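Local coordinates for hypothetical protein (Shewanella denitrificans, PDB 2OQM) that is of unknown function but belongs to the DinB-like helical proteins as a DUF1993 family member and forms a dimer of two identical chains, at residues Lys31-Lys42 against Val174-Met185. Numbering follows the deposited sequence. Where two conformers were deposited one is given.
With FMT (formic acid), chain P.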
ATOM      1  N   LYS A  31      -1.057   6.795 -11.394  1.00 24.27           N
ATOM      2  CA  LYS A  31       0.066   5.947 -11.732  1.00 21.68           C
ATOM      3  C   LYS A  31      -0.171   4.503 -11.409  1.00 23.83           C
ATOM      4  O   LYS A  31       0.065   3.637 -12.222  1.00 24.06           O
ATOM      5  CB  LYS A  31       1.325   6.410 -10.995  1.00 24.36           C
ATOM      6  CG  LYS A  31       2.577   5.666 -11.450  1.00 25.28           C
ATOM      7  CD  LYS A  31       3.862   6.091 -10.675  1.00 24.13           C
ATOM      8  CE  LYS A  31       5.106   5.396 -11.205  1.00 32.55           C
ATOM      9  NZ  LYS A  31       6.242   5.573 -10.283  1.00 23.38           N
HETATM   10  N   MSE A  32      -0.651   4.219 -10.209  1.00 25.11           N
HETATM   11  CA  MSE A  32      -0.845   2.843  -9.789  1.00 23.27           C
HETATM   12  C   MSE A  32      -1.983   2.198 -10.580  1.00 22.13           C
HETATM   13  O   MSE A  32      -1.946   0.995 -10.821  1.00 22.98           O
HETATM   14  CB  MSE A  32      -1.146   2.787  -8.317  1.00 21.51           C
HETATM   15  CG  MSE A  32       0.020   3.161  -7.376  1.00 23.07           C
HETATM   16 SE   MSE A  32       1.554   2.022  -7.699  0.75 19.38          SE
HETATM   17  CE  MSE A  32       0.671   0.313  -7.359  1.00 21.42           C
ATOM     18  N   LEU A  33      -3.010   2.954 -10.940  1.00 24.19           N
ATOM     19  CA  LEU A  33      -4.093   2.405 -11.761  1.00 23.41           C
ATOM     20  C   LEU A  33      -3.603   2.091 -13.163  1.00 24.23           C
ATOM     21  O   LEU A  33      -4.012   1.069 -13.743  1.00 25.37           O
ATOM     22  CB  LEU A  33      -5.339   3.291 -11.804  1.00 25.49           C
ATOM     23  CG  LEU A  33      -6.098   3.374 -10.478  1.00 24.38           C
ATOM     24  CD1 LEU A  33      -7.138   4.509 -10.459  1.00 29.52           C
ATOM     25  CD2 LEU A  33      -6.701   2.002 -10.039  1.00 22.64           C
ATOM     26  N   LYS A  34      -2.769   2.962 -13.724  1.00 22.46           N
ATOM     27  CA  LYS A  34      -2.108   2.658 -14.992  1.00 24.11           C
ATOM     28  C   LYS A  34      -1.256   1.391 -14.859  1.00 22.33           C
ATOM     29  O   LYS A  34      -1.187   0.539 -15.753  1.00 22.62           O
ATOM     30  CB  LYS A  34      -1.269   3.837 -15.435  1.00 25.36           C
ATOM     31  CG  LYS A  34      -2.105   5.049 -15.864  1.00 27.99           C
ATOM     32  CD  LYS A  34      -1.242   6.140 -16.438  1.00 29.93           C
ATOM     33  CE  LYS A  34      -1.939   7.503 -16.385  1.00 45.46           C
ATOM     34  NZ  LYS A  34      -0.947   8.627 -16.593  1.00 50.74           N
ATOM     35  N   ASN A  35      -0.582   1.272 -13.744  1.00 24.17           N
ATOM     36  CA  ASN A  35       0.205   0.066 -13.470  1.00 23.44           C
ATOM     37  C   ASN A  35      -0.672  -1.174 -13.398  1.00 24.25           C
ATOM     38  O   ASN A  35      -0.321  -2.245 -13.930  1.00 25.08           O
ATOM     39  CB  ASN A  35       1.009   0.234 -12.185  1.00 22.88           C
ATOM     40  CG  ASN A  35       2.104   1.238 -12.292  1.00 27.53           C
ATOM     41  OD1 ASN A  35       2.448   1.726 -13.384  1.00 23.63           O
ATOM     42  ND2 ASN A  35       2.653   1.617 -11.130  1.00 24.49           N
ATOM     43  N   LEU A  36      -1.858  -1.034 -12.818  1.00 23.35           N
ATOM     44  CA  LEU A  36      -2.798  -2.139 -12.757  1.00 24.41           C
ATOM     45  C   LEU A  36      -3.211  -2.567 -14.185  1.00 26.36           C
ATOM     46  O   LEU A  36      -3.380  -3.767 -14.494  1.00 23.94           O
ATOM     47  CB  LEU A  36      -4.018  -1.742 -11.919  1.00 24.01           C
ATOM     48  CG  LEU A  36      -5.039  -2.845 -11.682  1.00 27.51           C
ATOM     49  CD1 LEU A  36      -4.444  -4.077 -10.994  1.00 24.73           C
ATOM     50  CD2 LEU A  36      -6.247  -2.220 -10.925  1.00 24.41           C
ATOM     51  N   ASN A  37      -3.359  -1.587 -15.061  1.00 26.07           N
ATOM     52  CA  ASN A  37      -3.619  -1.874 -16.483  0.70 28.28           C
ATOM     53  C   ASN A  37      -2.528  -2.687 -17.123  1.00 29.50           C
ATOM     54  O   ASN A  37      -2.806  -3.637 -17.894  1.00 28.19           O
ATOM     55  CB  ASN A  37      -3.763  -0.575 -17.290  0.70 32.52           C
ATOM     56  CG  ASN A  37      -5.182  -0.254 -17.626  0.70 30.81           C
ATOM     57  OD1 ASN A  37      -5.997  -1.147 -17.843  0.70 39.25           O
ATOM     58  ND2 ASN A  37      -5.472   1.031 -17.759  0.70 29.21           N
ATOM     59  N   ALA A  38      -1.277  -2.312 -16.827  1.00 29.98           N
ATOM     60  CA  ALA A  38      -0.068  -3.019 -17.324  1.00 32.82           C
ATOM     61  C   ALA A  38       0.040  -4.456 -16.809  1.00 32.21           C
ATOM     62  O   ALA A  38       0.502  -5.366 -17.508  1.00 31.87           O
ATOM     63  CB  ALA A  38       1.228  -2.246 -16.877  1.00 31.16           C
ATOM     64  N   ILE A  39      -0.327  -4.632 -15.548  1.00 29.62           N
ATOM     65  CA  ILE A  39      -0.480  -5.955 -14.940  1.00 29.23           C
ATOM     66  C   ILE A  39      -1.454  -6.848 -15.744  1.00 29.67           C
ATOM     67  O   ILE A  39      -1.182  -8.032 -15.958  1.00 28.61           O
ATOM     68  CB  ILE A  39      -0.883  -5.803 -13.482  1.00 28.99           C
ATOM     69  CG1 ILE A  39       0.324  -5.261 -12.678  1.00 33.62           C
ATOM     70  CG2 ILE A  39      -1.327  -7.144 -12.833  1.00 31.20           C
ATOM     71  CD1 ILE A  39      -0.092  -4.755 -11.299  1.00 24.78           C
ATOM     72  N   PHE A  40      -2.556  -6.268 -16.231  1.00 27.93           N
ATOM     73  CA  PHE A  40      -3.541  -7.019 -16.990  1.00 26.05           C
ATOM     74  C   PHE A  40      -3.096  -7.327 -18.381  1.00 27.98           C
ATOM     75  O   PHE A  40      -3.548  -8.326 -18.987  1.00 28.32           O
ATOM     76  CB  PHE A  40      -4.895  -6.324 -16.938  1.00 30.07           C
ATOM     77  CG  PHE A  40      -5.713  -6.734 -15.709  1.00 28.90           C
ATOM     78  CD1 PHE A  40      -6.356  -7.957 -15.683  1.00 33.80           C
ATOM     79  CD2 PHE A  40      -5.717  -5.981 -14.554  1.00 29.72           C
ATOM     80  CE1 PHE A  40      -7.074  -8.368 -14.574  1.00 38.21           C
ATOM     81  CE2 PHE A  40      -6.442  -6.389 -13.446  1.00 36.12           C
ATOM     82  CZ  PHE A  40      -7.106  -7.587 -13.456  1.00 36.46           C
ATOM     83  N   ASP A  41      -2.203  -6.502 -18.921  1.00 27.00           N
ATOM     84  CA  ASP A  41      -1.562  -6.860 -20.173  1.00 27.43           C
ATOM     85  C   ASP A  41      -0.768  -8.157 -20.017  1.00 25.63           C
ATOM     86  O   ASP A  41      -0.782  -9.002 -20.902  1.00 24.95           O
ATOM     87  CB  ASP A  41      -0.620  -5.762 -20.689  1.00 28.22           C
ATOM     88  CG  ASP A  41      -1.314  -4.444 -20.997  1.00 34.69           C
ATOM     89  OD1 ASP A  41      -2.571  -4.369 -21.145  1.00 33.03           O
ATOM     90  OD2 ASP A  41      -0.543  -3.453 -21.069  1.00 35.01           O
ATOM     91  N   LYS A  42      -0.056  -8.331 -18.911  1.00 28.29           N
ATOM     92  CA  LYS A  42       0.619  -9.610 -18.666  1.00 26.77           C
ATOM     93  C   LYS A  42      -0.359 -10.753 -18.486  1.00 27.35           C
ATOM     94  O   LYS A  42      -0.089 -11.843 -18.972  1.00 29.62           O
ATOM     95  CB  LYS A  42       1.593  -9.523 -17.477  1.00 27.86           C
ATOM     96  CG  LYS A  42       2.661  -8.453 -17.728  1.00 36.06           C
ATOM     97  CD  LYS A  42       4.013  -8.938 -17.312  1.00 43.50           C
ATOM     98  CE  LYS A  42       5.116  -8.011 -17.755  1.00 47.85           C
ATOM     99  NZ  LYS A  42       6.366  -8.326 -16.997  1.00 55.49           N
ATOM    100  N   VAL A 174       0.669 -16.007 -13.657  1.00 21.81           N
ATOM    101  CA  VAL A 174       1.026 -14.847 -14.432  1.00 21.15           C
ATOM    102  C   VAL A 174       2.364 -14.305 -13.974  1.00 23.14           C
ATOM    103  O   VAL A 174       2.541 -14.046 -12.819  1.00 22.80           O
ATOM    104  CB  VAL A 174      -0.042 -13.762 -14.329  1.00 22.17           C
ATOM    105  CG1 VAL A 174       0.347 -12.499 -15.185  1.00 21.23           C
ATOM    106  CG2 VAL A 174      -1.328 -14.315 -14.778  1.00 21.43           C
ATOM    107  N   GLU A 175       3.283 -14.105 -14.916  1.00 23.89           N
ATOM    108  CA  GLU A 175       4.642 -13.647 -14.603  1.00 29.80           C
ATOM    109  C   GLU A 175       4.662 -12.122 -14.473  1.00 28.30           C
ATOM    110  O   GLU A 175       5.209 -11.422 -15.270  1.00 30.18           O
ATOM    111  CB  GLU A 175       5.627 -14.194 -15.637  1.00 32.06           C
ATOM    112  CG  GLU A 175       5.782 -15.757 -15.538  1.00 35.80           C
ATOM    113  CD  GLU A 175       6.883 -16.363 -16.465  1.00 42.71           C
ATOM    114  OE1 GLU A 175       7.427 -15.623 -17.334  1.00 54.24           O
ATOM    115  OE2 GLU A 175       7.189 -17.581 -16.308  1.00 52.97           O
ATOM    116  N   VAL A 176       3.989 -11.617 -13.462  1.00 24.31           N
ATOM    117  CA  VAL A 176       4.043 -10.199 -13.172  1.00 25.11           C
ATOM    118  C   VAL A 176       5.114 -10.112 -12.132  1.00 26.95           C
ATOM    119  O   VAL A 176       5.306 -11.063 -11.359  1.00 28.11           O
ATOM    120  CB  VAL A 176       2.705  -9.610 -12.577  1.00 25.39           C
ATOM    121  CG1 VAL A 176       1.741  -9.247 -13.679  1.00 32.89           C
ATOM    122  CG2 VAL A 176       2.052 -10.546 -11.499  1.00 26.76           C
ATOM    123  N   GLY A 177       5.810  -8.975 -12.101  1.00 25.70           N
ATOM    124  CA  GLY A 177       6.885  -8.751 -11.143  1.00 23.45           C
ATOM    125  C   GLY A 177       6.728  -7.421 -10.472  1.00 24.06           C
ATOM    126  O   GLY A 177       5.851  -6.621 -10.801  1.00 24.82           O
ATOM    127  N   LYS A 178       7.588  -7.161  -9.511  1.00 26.33           N
ATOM    128  CA  LYS A 178       7.533  -5.889  -8.771  1.00 25.19           C
ATOM    129  C   LYS A 178       7.616  -4.641  -9.673  1.00 24.59           C
ATOM    130  O   LYS A 178       6.960  -3.653  -9.410  1.00 26.38           O
ATOM    131  CB  LYS A 178       8.681  -5.869  -7.779  1.00 29.00           C
ATOM    132  CG  LYS A 178       8.802  -4.568  -6.979  1.00 36.39           C
ATOM    133  CD  LYS A 178       7.542  -4.304  -6.120  1.00 34.47           C
ATOM    134  CE  LYS A 178       7.540  -5.219  -4.918  1.00 30.04           C
ATOM    135  NZ  LYS A 178       8.749  -4.961  -4.089  1.00 24.58           N
ATOM    136  N   LYS A 179       8.397  -4.695 -10.746  1.00 25.04           N
ATOM    137  CA  LYS A 179       8.465  -3.551 -11.673  1.00 27.44           C
ATOM    138  C   LYS A 179       7.110  -3.216 -12.289  1.00 25.96           C
ATOM    139  O   LYS A 179       6.855  -2.065 -12.620  1.00 26.73           O
ATOM    140  CB  LYS A 179       9.515  -3.765 -12.788  1.00 30.43           C
ATOM    141  CG  LYS A 179      10.928  -3.826 -12.263  1.00 42.57           C
ATOM    142  N   ASP A 180       6.260  -4.228 -12.457  1.00 26.17           N
ATOM    143  CA  ASP A 180       4.944  -4.054 -13.058  1.00 23.60           C
ATOM    144  C   ASP A 180       4.032  -3.341 -12.108  1.00 22.89           C
ATOM    145  O   ASP A 180       3.214  -2.520 -12.524  1.00 24.70           O
ATOM    146  CB  ASP A 180       4.348  -5.411 -13.430  1.00 26.16           C
ATOM    147  CG  ASP A 180       5.153  -6.127 -14.503  1.00 29.19           C
ATOM    148  OD1 ASP A 180       5.552  -5.483 -15.509  1.00 30.10           O
ATOM    149  OD2 ASP A 180       5.424  -7.330 -14.304  1.00 22.02           O
ATOM    150  N   TYR A 181       4.173  -3.660 -10.814  1.00 24.79           N
ATOM    151  CA  TYR A 181       3.411  -2.988  -9.742  1.00 23.21           C
ATOM    152  C   TYR A 181       3.846  -1.549  -9.479  1.00 24.44           C
ATOM    153  O   TYR A 181       3.024  -0.688  -9.283  1.00 22.58           O
ATOM    154  CB  TYR A 181       3.538  -3.825  -8.469  1.00 22.48           C
ATOM    155  CG  TYR A 181       3.078  -3.232  -7.166  1.00 23.59           C
ATOM    156  CD1 TYR A 181       1.753  -3.322  -6.768  1.00 24.08           C
ATOM    157  CD2 TYR A 181       3.984  -2.632  -6.295  1.00 26.43           C
ATOM    158  CE1 TYR A 181       1.329  -2.799  -5.582  1.00 22.54           C
ATOM    159  CE2 TYR A 181       3.570  -2.142  -5.095  1.00 21.84           C
ATOM    160  CZ  TYR A 181       2.244  -2.218  -4.735  1.00 26.08           C
ATOM    161  OH  TYR A 181       1.870  -1.726  -3.520  1.00 24.74           O
ATOM    162  N   LEU A 182       5.137  -1.305  -9.432  1.00 23.15           N
ATOM    163  CA  LEU A 182       5.672   0.044  -9.122  1.00 23.44           C
ATOM    164  C   LEU A 182       5.596   0.990 -10.330  1.00 26.62           C
ATOM    165  O   LEU A 182       5.260   2.148 -10.211  1.00 22.34           O
ATOM    166  CB  LEU A 182       7.153  -0.080  -8.677  1.00 23.69           C
ATOM    167  CG  LEU A 182       7.345  -0.727  -7.303  1.00 26.06           C
ATOM    168  CD1 LEU A 182       8.835  -0.869  -7.067  1.00 22.96           C
ATOM    169  CD2 LEU A 182       6.640   0.014  -6.123  1.00 21.25           C
ATOM    170  N   GLY A 183       5.912   0.456 -11.501  1.00 25.83           N
ATOM    171  CA  GLY A 183       5.970   1.268 -12.712  1.00 28.42           C
ATOM    172  C   GLY A 183       7.275   1.989 -12.832  1.00 27.21           C
ATOM    173  O   GLY A 183       8.185   1.792 -12.024  1.00 30.82           O
ATOM    174  N   ALA A 184       7.395   2.815 -13.862  1.00 31.25           N
ATOM    175  CA  ALA A 184       8.633   3.571 -14.090  1.00 31.23           C
ATOM    176  C   ALA A 184       8.847   4.616 -12.986  1.00 29.61           C
ATOM    177  O   ALA A 184       7.886   5.167 -12.412  1.00 30.90           O
ATOM    178  CB  ALA A 184       8.625   4.242 -15.457  1.00 30.28           C
HETATM  179  N   MSE A 185      10.111   4.847 -12.660  1.00 30.20           N
HETATM  180  CA  MSE A 185      10.510   5.853 -11.691  1.00 30.27           C
HETATM  181  C   MSE A 185      11.029   7.060 -12.448  1.00 31.12           C
HETATM  182  O   MSE A 185      11.630   6.901 -13.506  1.00 29.62           O
HETATM  183  CB  MSE A 185      11.660   5.371 -10.820  1.00 30.71           C
HETATM  184  CG  MSE A 185      11.394   4.289  -9.832  1.00 35.06           C
HETATM  185 SE   MSE A 185       9.933   4.616  -8.634  0.75 31.18          SE
HETATM  186  CE  MSE A 185       8.791   3.338  -9.421  1.00 26.21           C
TER
HETATM  187  C   FMT P 185       3.745   4.165 -14.566  1.00 49.54           C
HETATM  188  O1  FMT P 185       2.550   4.141 -14.898  1.00 50.15           O
HETATM  189  O2  FMT P 185       4.606   3.506 -15.156  1.00 49.51           O
HETATM  190  O   HOH W   1       5.366   3.938  -8.089  1.00 27.27           O
HETATM  191  O   HOH W   2       3.822  -1.131 -14.724  1.00 38.24           O
HETATM  192  O   HOH W   3       6.662 -11.300 -17.623  1.00 44.53           O
HETATM  193  O   HOH W   4       7.840  -5.806 -17.094  1.00 63.91           O
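The short C-terminal helix 178-182 is clasped against the long helix 13-50 through its two ends: Lys42 grips Asp180 of the N-terminal turn, while Asn35 takes up carbonyls where the helix finishes and Lys31 one just beyond it. The axes of 31-42 and 178-182 approach to 8.3 Å, with their directions 142° apart, roughly antiparallel. Asp180 OD2 receives two donors: Lys42 NZ approaches on its syn side at 3.0 Å in a salt bridge, and Gly177 N, from the N-cap residue, reaches its anti side at 2.8 Å. The carboxylate joins the salt bridge to the start of the helix. At the other end, Asn35 ND2 lies between two successive carbonyls, Tyr181 O at 3.0 Å and Leu182 O at 2.8 Å, in bent, weak hydrogen bonds. Gly183 follows with positive phi, turning the chain out of the helix beside the Asn35 amide. Lys31, fully extended with CG anti to its backbone N (chi1 -173°), reaches past this turn and bonds NZ to Ala184 O at 2.7 Å, the donor tilted 26° from the carbonyl plane. Apolar groups fill the inner side. Selenomethionine Met32, bent at chi2 and chi3, lays CE over one face of the Tyr181 ring, 3.9 Å from its centroid, as a CH-pi contact. Ile39 CG2 meets Val176 CG1 at 3.8 Å; Lys42 CB, nearer the margin, touches the same methyl. Helix 146-172 flanks this inner side, where Tyr159 touches both Met32 and Tyr181 and Leu169 packs on Ile39. The second subunit adds Glu152, salt-bridged to Lys31, and Pro156, whose carbonyl binds Tyr181 OH, so the C-terminal segment lies between the dimer partner and helix 13-50, outside the DinB-like four-helix bundle that this helix forms with 69-87, 104-119 and 146-172.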